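Long-range contacts in tailspike protein (Siphovirus 9NA, PDB 3RIQ), which probably recognises and cleaves the Salmonella lipopolysaccharide O-antigen as an endorhamnosidase, serving the phage as its trimeric receptor-binding tailspike: residues Y13-S18 with D32-D37; L55-K60 with S78-P83; M386-T391 with S408-G413; C363-L368 with T391-A396; F222-G227 with G257-N262. One frame throughout, in Å; residues are numbered along the deposited sequence. Where two conformers were deposited one is given.

Contact 1: residues Y13-S18 with D32-D37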
# COMPACT_ATOMS: atom_id res chain seq x y z
N TYR A 13 6.36 24.43 -38.66
CA TYR A 13 6.24 25.83 -38.25
C TYR A 13 6.61 26.04 -36.80
O TYR A 13 6.03 25.42 -35.89
CB TYR A 13 4.82 26.33 -38.48
CG TYR A 13 4.49 26.65 -39.96
CD1 TYR A 13 4.66 25.71 -40.99
CD2 TYR A 13 4.04 27.91 -40.29
CE1 TYR A 13 4.37 26.04 -42.34
CE2 TYR A 13 3.76 28.25 -41.60
CZ TYR A 13 3.91 27.33 -42.62
OH TYR A 13 3.57 27.75 -43.88
N SER A 14 7.57 26.94 -36.59
CA SER A 14 7.95 27.37 -35.25
C SER A 14 8.42 28.81 -35.34
O SER A 14 9.12 29.18 -36.30
CB SER A 14 9.05 26.47 -34.68
OG SER A 14 9.37 26.88 -33.36
N VAL A 15 8.01 29.61 -34.36
CA VAL A 15 8.59 30.93 -34.19
C VAL A 15 9.37 30.94 -32.89
O VAL A 15 9.08 30.13 -31.99
CB VAL A 15 7.51 32.05 -34.13
CG1 VAL A 15 6.75 32.15 -35.48
CG2 VAL A 15 6.60 31.86 -32.94
N LYS A 16 10.34 31.83 -32.78
CA LYS A 16 11.16 31.87 -31.56
C LYS A 16 11.17 33.24 -30.96
O LYS A 16 11.22 34.26 -31.67
CB LYS A 16 12.59 31.36 -31.82
CG LYS A 16 13.34 32.25 -32.79
CD LYS A 16 14.68 31.65 -33.24
CE LYS A 16 14.52 30.91 -34.52
NZ LYS A 16 14.24 31.78 -35.71
N LEU A 17 11.14 33.29 -29.62
CA LEU A 17 11.03 34.55 -28.91
C LEU A 17 12.13 35.55 -29.28
O LEU A 17 11.86 36.76 -29.32
CB LEU A 17 11.01 34.31 -27.40
CG LEU A 17 10.86 35.56 -26.51
CD1 LEU A 17 9.56 36.33 -26.81
CD2 LEU A 17 10.86 35.10 -25.05
N SER A 18 13.35 35.06 -29.53
CA SER A 18 14.47 35.97 -29.81
C SER A 18 14.30 36.78 -31.10
O SER A 18 15.03 37.75 -31.31
CB SER A 18 15.81 35.22 -29.82
OG SER A 18 15.83 34.33 -30.91
N ASP A 32 2.11 26.94 -35.02
CA ASP A 32 2.16 25.55 -34.51
C ASP A 32 3.00 25.57 -33.22
O ASP A 32 2.48 25.37 -32.13
CB ASP A 32 2.80 24.69 -35.59
CG ASP A 32 3.00 23.22 -35.19
OD1 ASP A 32 2.75 22.85 -34.03
OD2 ASP A 32 3.47 22.45 -36.06
N SER A 33 4.30 25.82 -33.36
CA SER A 33 5.19 25.86 -32.20
C SER A 33 5.73 27.25 -31.89
O SER A 33 5.86 28.10 -32.78
CB SER A 33 6.30 24.85 -32.41
OG SER A 33 5.72 23.56 -32.52
N LEU A 34 6.03 27.48 -30.61
CA LEU A 34 6.56 28.73 -30.09
C LEU A 34 7.72 28.35 -29.20
O LEU A 34 7.52 27.68 -28.19
CB LEU A 34 5.46 29.52 -29.34
CG LEU A 34 5.94 30.66 -28.42
CD1 LEU A 34 6.81 31.67 -29.14
CD2 LEU A 34 4.70 31.29 -27.79
N LEU A 35 8.93 28.72 -29.60
CA LEU A 35 10.14 28.38 -28.85
C LEU A 35 10.57 29.54 -27.95
O LEU A 35 10.78 30.64 -28.45
CB LEU A 35 11.28 27.99 -29.82
CG LEU A 35 12.65 27.74 -29.18
CD1 LEU A 35 12.59 26.42 -28.40
CD2 LEU A 35 13.74 27.71 -30.26
N ILE A 36 10.69 29.28 -26.65
CA ILE A 36 11.22 30.32 -25.72
C ILE A 36 12.72 30.07 -25.63
O ILE A 36 13.17 29.26 -24.81
CB ILE A 36 10.52 30.28 -24.34
CG1 ILE A 36 8.98 30.25 -24.50
CG2 ILE A 36 10.99 31.42 -23.47
CD1 ILE A 36 8.36 31.46 -25.14
N ASP A 37 13.49 30.74 -26.50
CA ASP A 37 14.93 30.46 -26.62
C ASP A 37 15.83 31.43 -25.86
O ASP A 37 17.03 31.24 -25.84
CB ASP A 37 15.35 30.38 -28.11
CG ASP A 37 15.07 31.67 -28.88
OD1 ASP A 37 14.17 32.46 -28.50
OD2 ASP A 37 15.77 31.87 -29.92
O HOH W 1 3.81 22.93 -38.69

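Contact 2: residues L55-K60 with S78-P83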
# COMPACT_ATOMS: atom_id res chain seq x y z
N LEU A 55 -1.18 25.56 -29.50
CA LEU A 55 0.27 25.73 -29.59
C LEU A 55 1.06 24.73 -28.80
O LEU A 55 0.60 24.23 -27.78
CB LEU A 55 0.66 27.15 -29.15
CG LEU A 55 0.07 28.29 -30.00
CD1 LEU A 55 0.46 29.63 -29.41
CD2 LEU A 55 0.50 28.21 -31.50
N THR A 56 2.25 24.43 -29.30
CA THR A 56 3.28 23.76 -28.52
C THR A 56 4.23 24.84 -28.05
O THR A 56 4.90 25.45 -28.89
CB THR A 56 4.02 22.76 -29.40
OG1 THR A 56 3.07 21.86 -30.00
CG2 THR A 56 5.04 21.96 -28.58
N ILE A 57 4.26 25.12 -26.75
CA ILE A 57 5.13 26.20 -26.22
C ILE A 57 6.35 25.53 -25.59
O ILE A 57 6.27 24.94 -24.49
CB ILE A 57 4.39 27.12 -25.23
CG1 ILE A 57 3.18 27.74 -25.93
CG2 ILE A 57 5.36 28.21 -24.71
CD1 ILE A 57 2.31 28.63 -25.09
N GLU A 58 7.46 25.54 -26.33
CA GLU A 58 8.65 24.77 -25.95
C GLU A 58 9.58 25.70 -25.19
O GLU A 58 10.14 26.63 -25.78
CB GLU A 58 9.34 24.24 -27.22
CG GLU A 58 10.61 23.46 -26.93
CD GLU A 58 10.35 22.01 -26.64
OE1 GLU A 58 9.78 21.35 -27.50
OE2 GLU A 58 10.75 21.54 -25.57
N CYS A 59 9.74 25.50 -23.88
CA CYS A 59 10.53 26.47 -23.09
C CYS A 59 11.96 26.01 -22.88
O CYS A 59 12.22 24.90 -22.35
CB CYS A 59 9.87 26.72 -21.74
SG CYS A 59 8.16 27.31 -21.91
N LYS A 60 12.90 26.85 -23.34
CA LYS A 60 14.33 26.57 -23.15
C LYS A 60 15.02 27.73 -22.45
O LYS A 60 16.24 27.91 -22.57
CB LYS A 60 15.03 26.25 -24.48
CG LYS A 60 14.50 24.97 -25.15
CD LYS A 60 15.32 24.50 -26.34
CE LYS A 60 14.83 23.18 -26.85
NZ LYS A 60 15.78 22.58 -27.86
N SER A 78 -3.42 22.61 -26.34
CA SER A 78 -2.04 23.13 -26.26
C SER A 78 -1.22 22.38 -25.20
O SER A 78 -1.77 21.73 -24.27
CB SER A 78 -2.03 24.63 -25.88
OG SER A 78 -2.64 25.38 -26.94
N LYS A 79 0.10 22.43 -25.38
CA LYS A 79 1.03 21.86 -24.42
C LYS A 79 2.12 22.87 -24.10
O LYS A 79 2.59 23.55 -25.03
CB LYS A 79 1.65 20.56 -24.95
CG LYS A 79 2.51 19.80 -23.93
CD LYS A 79 3.06 18.51 -24.55
CE LYS A 79 1.97 17.43 -24.67
NZ LYS A 79 2.42 16.20 -25.46
N VAL A 80 2.50 22.96 -22.83
CA VAL A 80 3.53 23.90 -22.39
C VAL A 80 4.65 23.07 -21.76
O VAL A 80 4.45 22.34 -20.76
CB VAL A 80 2.95 24.94 -21.38
CG1 VAL A 80 4.02 25.98 -21.00
CG2 VAL A 80 1.72 25.65 -21.99
N ILE A 81 5.83 23.13 -22.39
CA ILE A 81 6.91 22.18 -22.10
C ILE A 81 8.03 22.86 -21.32
O ILE A 81 8.68 23.80 -21.81
CB ILE A 81 7.47 21.60 -23.42
CG1 ILE A 81 6.32 20.99 -24.25
CG2 ILE A 81 8.57 20.58 -23.16
CD1 ILE A 81 6.75 20.48 -25.60
N SER A 82 8.22 22.39 -20.10
CA SER A 82 9.27 22.86 -19.19
C SER A 82 9.34 24.37 -18.98
O SER A 82 10.42 24.93 -18.97
CB SER A 82 10.63 22.37 -19.63
OG SER A 82 10.65 20.95 -19.76
N PRO A 83 8.23 25.03 -18.70
CA PRO A 83 8.35 26.44 -18.35
C PRO A 83 9.02 26.62 -16.99
O PRO A 83 9.06 25.69 -16.19
CB PRO A 83 6.90 26.89 -18.25
CG PRO A 83 6.17 25.63 -17.81
CD PRO A 83 6.84 24.54 -18.54

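Contact 3: residues M386-T391 with S408-G413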
# COMPACT_ATOMS: atom_id res chain seq x y z
N MET A 386 -2.78 1.19 13.52
CA MET A 386 -1.59 0.97 14.34
C MET A 386 -1.14 2.31 14.90
O MET A 386 -0.97 3.28 14.14
CB MET A 386 -0.47 0.31 13.52
CG MET A 386 -0.77 -1.12 13.08
SD MET A 386 0.68 -1.99 12.50
CE MET A 386 1.06 -1.13 10.99
N VAL A 387 -1.01 2.40 16.22
CA VAL A 387 -0.48 3.60 16.86
C VAL A 387 0.78 3.27 17.65
O VAL A 387 0.85 2.24 18.32
CB VAL A 387 -1.55 4.18 17.81
CG1 VAL A 387 -0.99 5.33 18.65
CG2 VAL A 387 -2.76 4.68 17.00
N HIS A 388 1.78 4.14 17.58
CA HIS A 388 2.94 4.02 18.46
C HIS A 388 3.24 5.38 19.03
O HIS A 388 3.97 6.15 18.44
CB HIS A 388 4.17 3.46 17.72
CG HIS A 388 5.29 3.09 18.63
ND1 HIS A 388 6.35 2.31 18.23
CD2 HIS A 388 5.49 3.34 19.95
CE1 HIS A 388 7.17 2.13 19.25
NE2 HIS A 388 6.67 2.73 20.31
N ALA A 389 2.63 5.68 20.17
CA ALA A 389 2.81 6.96 20.83
C ALA A 389 4.13 6.92 21.59
O ALA A 389 4.47 5.89 22.20
CB ALA A 389 1.66 7.20 21.78
N TYR A 390 4.87 8.02 21.59
CA TYR A 390 6.13 8.12 22.36
C TYR A 390 5.89 8.95 23.62
O TYR A 390 6.86 9.45 24.27
CB TYR A 390 7.22 8.77 21.49
CG TYR A 390 7.76 7.94 20.31
CD1 TYR A 390 7.15 6.75 19.88
CD2 TYR A 390 8.86 8.40 19.56
CE1 TYR A 390 7.65 6.02 18.81
CE2 TYR A 390 9.35 7.68 18.45
CZ TYR A 390 8.72 6.49 18.08
OH TYR A 390 9.20 5.76 16.97
N THR A 391 4.62 9.11 23.95
CA THR A 391 4.17 9.76 25.18
C THR A 391 2.93 9.04 25.73
O THR A 391 2.17 8.40 24.96
CB THR A 391 3.80 11.24 24.92
OG1 THR A 391 3.36 11.87 26.15
CG2 THR A 391 2.69 11.35 23.87
N SER A 408 -3.95 -1.87 17.04
CA SER A 408 -2.74 -2.22 17.77
C SER A 408 -2.07 -0.95 18.29
O SER A 408 -1.92 0.02 17.51
CB SER A 408 -1.81 -3.01 16.82
OG SER A 408 -0.55 -3.21 17.40
N CYS A 409 -1.69 -0.94 19.58
CA CYS A 409 -0.97 0.19 20.16
C CYS A 409 0.37 -0.28 20.65
O CYS A 409 0.44 -1.14 21.55
CB CYS A 409 -1.76 0.83 21.32
SG CYS A 409 -3.43 1.30 20.83
N ALA A 410 1.44 0.26 20.08
CA ALA A 410 2.80 -0.25 20.33
C ALA A 410 3.50 0.46 21.46
O ALA A 410 3.04 1.51 21.97
CB ALA A 410 3.65 -0.13 19.05
N GLY A 411 4.61 -0.13 21.89
CA GLY A 411 5.54 0.54 22.81
C GLY A 411 4.95 0.74 24.19
O GLY A 411 4.13 -0.07 24.64
N SER A 412 5.39 1.83 24.83
CA SER A 412 5.02 2.15 26.21
C SER A 412 4.25 3.47 26.33
O SER A 412 4.02 3.95 27.44
CB SER A 412 6.28 2.24 27.09
OG SER A 412 7.14 3.28 26.64
N GLY A 413 3.86 4.05 25.20
CA GLY A 413 3.04 5.28 25.20
C GLY A 413 1.57 4.99 25.48
O GLY A 413 1.22 3.87 25.89
O HOH W 2 6.61 4.05 23.14
O HOH W 3 1.16 3.63 21.64

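Contact 4: residues C363-L368 with T391-A396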
# COMPACT_ATOMS: atom_id res chain seq x y z
N CYS A 363 4.49 8.54 16.87
CA CYS A 363 4.99 9.76 17.51
C CYS A 363 4.23 11.04 17.13
O CYS A 363 4.89 12.05 16.78
CB CYS A 363 6.49 9.93 17.24
SG CYS A 363 7.31 11.19 18.29
N ALA A 364 2.90 11.01 17.14
CA ALA A 364 2.14 12.26 17.00
C ALA A 364 2.12 13.00 18.34
O ALA A 364 2.72 12.54 19.34
CB ALA A 364 0.72 11.98 16.48
N ASN A 365 1.47 14.17 18.38
CA ASN A 365 1.52 14.99 19.59
C ASN A 365 2.98 15.19 20.02
O ASN A 365 3.31 15.15 21.24
CB ASN A 365 0.64 14.36 20.71
CG ASN A 365 0.62 15.17 22.01
OD1 ASN A 365 0.55 16.42 22.02
ND2 ASN A 365 0.65 14.46 23.13
N LYS A 366 3.84 15.45 19.04
CA LYS A 366 5.27 15.50 19.30
C LYS A 366 5.58 16.65 20.26
O LYS A 366 6.56 16.58 21.02
CB LYS A 366 6.07 15.60 17.99
CG LYS A 366 7.61 15.53 18.12
CD LYS A 366 8.26 15.75 16.74
CE LYS A 366 9.78 15.72 16.80
NZ LYS A 366 10.44 16.03 15.52
N ASP A 367 4.74 17.68 20.27
CA ASP A 367 5.04 18.79 21.17
C ASP A 367 4.40 18.71 22.56
O ASP A 367 4.47 19.68 23.35
CB ASP A 367 4.75 20.12 20.49
CG ASP A 367 5.74 20.42 19.39
OD1 ASP A 367 6.92 19.99 19.43
OD2 ASP A 367 5.34 21.12 18.49
N LEU A 368 3.80 17.56 22.87
CA LEU A 368 3.32 17.29 24.25
C LEU A 368 2.31 18.33 24.77
O LEU A 368 2.41 18.80 25.92
CB LEU A 368 4.51 17.12 25.23
CG LEU A 368 5.58 16.09 24.84
CD1 LEU A 368 6.74 16.07 25.85
CD2 LEU A 368 4.97 14.68 24.69
N THR A 391 4.62 9.11 23.95
CA THR A 391 4.17 9.76 25.18
C THR A 391 2.93 9.04 25.73
O THR A 391 2.17 8.40 24.96
CB THR A 391 3.80 11.24 24.92
OG1 THR A 391 3.36 11.87 26.15
CG2 THR A 391 2.69 11.35 23.87
N THR A 392 2.73 9.18 27.05
CA THR A 392 1.53 8.68 27.73
C THR A 392 0.36 9.67 27.71
O THR A 392 -0.73 9.32 28.16
CB THR A 392 1.80 8.24 29.21
OG1 THR A 392 2.30 9.36 29.95
CG2 THR A 392 2.85 7.12 29.23
N GLN A 393 0.58 10.89 27.22
CA GLN A 393 -0.51 11.87 27.13
C GLN A 393 -1.66 11.38 26.26
O GLN A 393 -1.45 10.78 25.18
CB GLN A 393 -0.04 13.20 26.55
CG GLN A 393 0.88 13.98 27.44
CD GLN A 393 1.15 15.40 26.94
OE1 GLN A 393 0.96 15.71 25.75
NE2 GLN A 393 1.60 16.27 27.84
N GLY A 394 -2.88 11.65 26.72
CA GLY A 394 -4.07 11.47 25.87
C GLY A 394 -4.39 10.03 25.50
O GLY A 394 -4.10 9.08 26.27
N TYR A 395 -5.02 9.88 24.34
CA TYR A 395 -5.51 8.57 23.86
C TYR A 395 -4.76 8.18 22.59
O TYR A 395 -4.38 9.04 21.79
CB TYR A 395 -6.98 8.70 23.47
CG TYR A 395 -7.91 8.84 24.68
CD1 TYR A 395 -8.65 7.77 25.13
CD2 TYR A 395 -8.02 10.05 25.35
CE1 TYR A 395 -9.49 7.89 26.26
CE2 TYR A 395 -8.86 10.21 26.45
CZ TYR A 395 -9.59 9.13 26.90
OH TYR A 395 -10.40 9.30 28.00
N ALA A 396 -4.61 6.88 22.38
CA ALA A 396 -4.19 6.37 21.07
C ALA A 396 -5.28 6.59 20.02
O ALA A 396 -4.99 7.07 18.90
CB ALA A 396 -3.84 4.89 21.17
O HOH W 4 -0.77 11.66 22.66

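Contact 5: residues F222-G227 with G257-N262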
# COMPACT_ATOMS: atom_id res chain seq x y z
N PHE A 222 -6.81 23.58 -4.38
CA PHE A 222 -8.07 23.49 -5.15
C PHE A 222 -9.13 24.45 -4.62
O PHE A 222 -9.36 24.50 -3.40
CB PHE A 222 -8.65 22.07 -5.10
CG PHE A 222 -7.79 21.05 -5.79
CD1 PHE A 222 -7.99 20.73 -7.14
CD2 PHE A 222 -6.71 20.47 -5.12
CE1 PHE A 222 -7.15 19.81 -7.80
CE2 PHE A 222 -5.88 19.54 -5.79
CZ PHE A 222 -6.09 19.23 -7.11
N ILE A 223 -9.75 25.22 -5.53
CA ILE A 223 -10.83 26.15 -5.20
C ILE A 223 -12.01 25.87 -6.12
O ILE A 223 -11.89 26.01 -7.35
CB ILE A 223 -10.32 27.61 -5.39
CG1 ILE A 223 -9.28 27.94 -4.33
CG2 ILE A 223 -11.49 28.63 -5.39
CD1 ILE A 223 -8.40 29.19 -4.67
N ARG A 224 -13.14 25.46 -5.54
CA ARG A 224 -14.38 25.17 -6.30
C ARG A 224 -14.14 24.19 -7.46
O ARG A 224 -14.53 24.46 -8.62
CB ARG A 224 -15.11 26.47 -6.79
CG ARG A 224 -16.59 26.22 -7.05
CD ARG A 224 -17.34 27.52 -7.45
NE ARG A 224 -18.75 27.19 -7.75
CZ ARG A 224 -19.72 27.08 -6.83
NH1 ARG A 224 -19.48 27.35 -5.54
NH2 ARG A 224 -20.97 26.77 -7.21
N ASN A 225 -13.46 23.08 -7.13
CA ASN A 225 -13.29 21.96 -8.07
C ASN A 225 -14.15 20.78 -7.65
O ASN A 225 -14.32 20.52 -6.44
CB ASN A 225 -11.81 21.52 -8.19
CG ASN A 225 -11.01 22.38 -9.17
OD1 ASN A 225 -10.40 21.84 -10.12
ND2 ASN A 225 -10.99 23.71 -8.96
N ASP A 226 -14.72 20.07 -8.63
CA ASP A 226 -15.50 18.85 -8.40
C ASP A 226 -15.09 17.83 -9.44
O ASP A 226 -15.28 18.06 -10.66
CB ASP A 226 -16.99 19.19 -8.50
CG ASP A 226 -17.90 18.01 -8.15
OD1 ASP A 226 -17.43 16.84 -8.07
OD2 ASP A 226 -19.12 18.29 -7.94
N GLY A 227 -14.53 16.72 -8.99
CA GLY A 227 -14.11 15.67 -9.92
C GLY A 227 -15.24 14.90 -10.60
O GLY A 227 -14.99 14.07 -11.48
N GLY A 257 -17.20 35.91 -1.65
CA GLY A 257 -18.62 35.66 -1.57
C GLY A 257 -19.20 34.41 -2.20
O GLY A 257 -20.42 34.23 -2.20
N ARG A 258 -18.35 33.54 -2.74
CA ARG A 258 -18.85 32.25 -3.29
C ARG A 258 -18.09 31.08 -2.68
O ARG A 258 -16.87 31.17 -2.47
CB ARG A 258 -18.72 32.20 -4.82
CG ARG A 258 -19.20 30.87 -5.43
CD ARG A 258 -19.32 30.85 -6.93
NE ARG A 258 -20.45 31.66 -7.32
CZ ARG A 258 -20.37 32.78 -8.05
NH1 ARG A 258 -19.20 33.21 -8.50
NH2 ARG A 258 -21.48 33.47 -8.32
N SER A 259 -18.80 29.98 -2.43
CA SER A 259 -18.13 28.79 -1.89
C SER A 259 -16.93 28.36 -2.75
O SER A 259 -17.05 28.23 -3.98
CB SER A 259 -19.11 27.61 -1.79
OG SER A 259 -18.42 26.46 -1.30
N ALA A 260 -15.79 28.15 -2.08
CA ALA A 260 -14.54 27.77 -2.71
C ALA A 260 -14.20 26.31 -2.42
O ALA A 260 -13.06 25.86 -2.60
CB ALA A 260 -13.42 28.68 -2.14
N ARG A 261 -15.19 25.58 -1.92
CA ARG A 261 -15.03 24.19 -1.48
C ARG A 261 -14.83 23.23 -2.65
O ARG A 261 -14.82 23.65 -3.81
CB ARG A 261 -16.24 23.80 -0.64
CG ARG A 261 -16.35 24.64 0.65
CD ARG A 261 -17.67 24.31 1.33
NE ARG A 261 -17.89 25.01 2.61
CZ ARG A 261 -18.45 26.21 2.74
NH1 ARG A 261 -18.83 26.92 1.67
NH2 ARG A 261 -18.64 26.71 3.96
N ASN A 262 -14.67 21.94 -2.36
CA ASN A 262 -14.27 20.95 -3.36
C ASN A 262 -14.86 19.59 -3.08
O ASN A 262 -15.05 19.25 -1.91
CB ASN A 262 -12.74 20.83 -3.43
CG ASN A 262 -12.08 22.17 -3.67
OD1 ASN A 262 -11.84 22.54 -4.83
ND2 ASN A 262 -11.77 22.91 -2.58

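Contact 1: residues Y13-S18 with D32-D37
Val15 lays its CG2 methyl against CD1 of Leu34, 3.8 Å away, on one face of a pair of parallel strands. The pair belongs to the N-terminal end of the right-handed beta-helix. Strands 14-16 and 33-36 run with their axes 26° apart, and helix 23-29 lies in the connection between them. Val15 and Leu34 both point to the side of that helix, where Leu34 meets Ala26. Leu17 CD2 and Ile36 CG2 extend this apolar face. Four backbone bonds join the strands, from Ser33 N to Tyr13 O at one end to Leu17 N to Leu35 O at the other. Ser14, Lys16, Ser33 and Leu35 point to the other face. There the aliphatic part of Lys16 passes over the Asp37 carboxylate, with Lys16 CD 3.5 Å from Asp37 OD2. The ammonium goes elsewhere: NZ bonds Asp8 O of the second subunit and pairs with Asp19. Asp32 OD1 pairs with Lys60 of the third subunit. Asp37 closes the far end. Its CG stands between its own N and carbonyl carbon (chi1 60°), which turns the carboxylate to Ser18. Asp37 OD1 takes Ser18 N at 2.9 Å through its syn lone pair, and Asp37 OD2 takes Ser18 OG at 2.7 Å.

Contact 2: residues L55-K60 with S78-P83
Ile81 lies across Glu58 and Thr56 of the neighbouring strand, and its two branches meet different groups. CB lies 3.7 Å from Ile57 O, just beside the backbone bond that its own N gives to that oxygen. CG2 meets the carboxylate of Glu58, 3.4 Å from OE2. CG1 stays near Ile57 O. At the tip, CD1 touches Thr56 CG2 at 3.7 Å and also faces Glu58 OE1. Glu58 reaches this place because its chain bends at chi2 (86°), which folds the carboxylate back over the isoleucine. The methyl groups therefore lie against carboxylate oxygens and a threonine methyl on the same face.

On the other face Ile57 CD1 approaches Val80 CG2. At the strand end Cys59 SG packs on Pro83 CB at 3.9 Å. Between the faces run four backbone bonds of a parallel pair, the straightest from Ile57 N to Lys79 O with 176° at the hydrogen. Ser78 adds a side-chain bond at the start of the pair: its OG accepts from Leu55 N at 3.0 Å and also bonds Gly75 O.

These are successive rungs of a beta-helix, with strands 56-59 and 79-81 only 7° from parallel. Strand 33-36 pairs with 56-59 on one side, and strand 156-159 continues beyond 79-81 on the other. Trp71 of strand 67-72 packs on Ile57 and Val80. On the Thr56 face, Thr56 OG1 receives Lys60 NZ of the third subunit, and Ile81 packs on Lys79 of the second.

Contact 3: residues M386-T391 with S408-G413
Ala410 puts its CB over one face of the His388 ring, 3.8 Å from the centroid and 20° off the ring normal, a CH-pi contact. It sits nearest the CG and ND1 end of the ring. Gly411 N lies over the same face, and Gly411 CA is 3.5 Å from His388 NE2. The contact joins two successive rungs of the right-handed beta-helix where strands 381-388 and 402-409 run out into loops. The strands themselves are held by Val387 N to Ser408 O and by Ala410 N to Val387 O, the latter 2.7 Å.

His388 has CG anti to its backbone N (chi1 -170°), which swings the ring beside Ala410. Tyr390 brings CE1 over the centre of the opposite ring face, so the imidazole is held between the two. His388 ND1 bonds Arg383 NE of the second subunit, and this ties the ring's rotation to the trimer interface. Tyr390 OH makes a weak bond to NH2 of the same arginine.

Past His388 direct backbone bonds between the segments give way to water. One water links Ala389 N to Ala410 O. Farther along, Gly413 CA comes in 3.4 Å from Ala389 O and 3.2 Å from Thr391 O. A second water lies in the plane of the imidazole, 3.1 Å from His388 NE2, donating to Ala389 O and accepting from Ser412 N.

Contact 4: residues C363-L368 with T391-A396
Gln393 OE1 is gripped by two N-H groups, one from the side chain of Asn365 and one from the backbone of Asn370. Asn365 ND2 bonds Gln393 OE1 at 2.9 Å, with 168° at the hydrogen. It meets OE1 on a lone pair, in the carbonyl plane. The two amide planes are 22° apart, while the side chains themselves cross at about a right angle. The other end of the glutamine is held more loosely: Gln393 NE2 gives a weak bond to Leu368 O at 3.3 Å.

Asn365 opens a type I turn that ends at Leu368. Its OD1 is used within the same loop, by Thr369 N and weakly by Leu371 N. With CG anti to its backbone N (chi1 -179°), the amide is presented to Gln393. A water also bridges Asn365 ND2 to Gln393 O. Beside these bonds Leu368 CD2 rests 3.6 Å from Thr391 CB.

Thr391 forms an ST turn, its OG1 accepting from Gln393 N at 3.1 Å. That turn probably helps set where the glutamine leaves the backbone. The contact ties two loops on neighbouring rungs of the beta-helix. With no strand pairing here, side-chain amides carry most of the joining, and both ends of the Asn365 amide are occupied, which should fix its flip.

Contact 5: residues F222-G227 with G257-N262
Asn262 wedges its amide against Phe222 and Asn225, and this is the tight part of the contact. Asn262 OD1 lies 3.2 Å from Phe222 CB and accepts from Asn225 N at 2.9 Å, the donor standing above the amide carbonyl plane. Asn262 ND2 gives only a weak bond to Phe222 O. One side chain thus serves the backbone of the other segment at two points where strand 220-223 ends. Next to it, Arg224 N bonds Ala260 O at 3.0 Å, and Ile223 CG2 packs on Ala260 CB.

The looser side is at Arg258, which is partly exposed. Arg224 is the buried, well-bonded arm that reaches it, extended from CG to NE along Ser259 O. Arg224 NH1 bonds Ser259 O at 3.0 Å, with the oxygen in the guanidinium plane. Arg258 CD covers one face of the group. The two guanidinium planes are 68° apart. Both arginines reach Asp294: Arg258 NE its carboxylate, Arg224 NH1 its backbone O. Arg224 NH2 bonds Thr199 O. These acceptors probably offset the closeness of like charges.

Ser259 OG receives Arg261 NH1 and also bonds Asp295; Arg261 pairs with Asp285 and Glu254. The contact lies on the flank of the beta-helix. Strand 220-223 sits in its rungs, between 184-194 and 249-250, whereas 258-259 belongs to a small antiparallel hairpin with 254-255, whose Ile255 packs on Ile223 and Ala260.

In the fold
From the N terminus, contact 1 closes the loop that carries helix 23-29. One turn on, contact 2 closes the turn from 56-59 to 79-81. The two touch, since strands 33-36 and 56-59 are neighbours, with Leu34 O 2.8 Å from Glu58 N. Contact 5 follows farther along, its nearest atoms about 17 Å from contact 2, and ties a small hairpin to the rungs. Beyond it, contacts 4 and 3 cross: their segments alternate along the chain, they share Thr391, and their centres lie about 9 Å apart. Contact 4 joins loops, whereas contact 3 joins strand ends. Contacts 1, 2 and 3 also reach neighbouring subunits; contacts 4 and 5 stay within one.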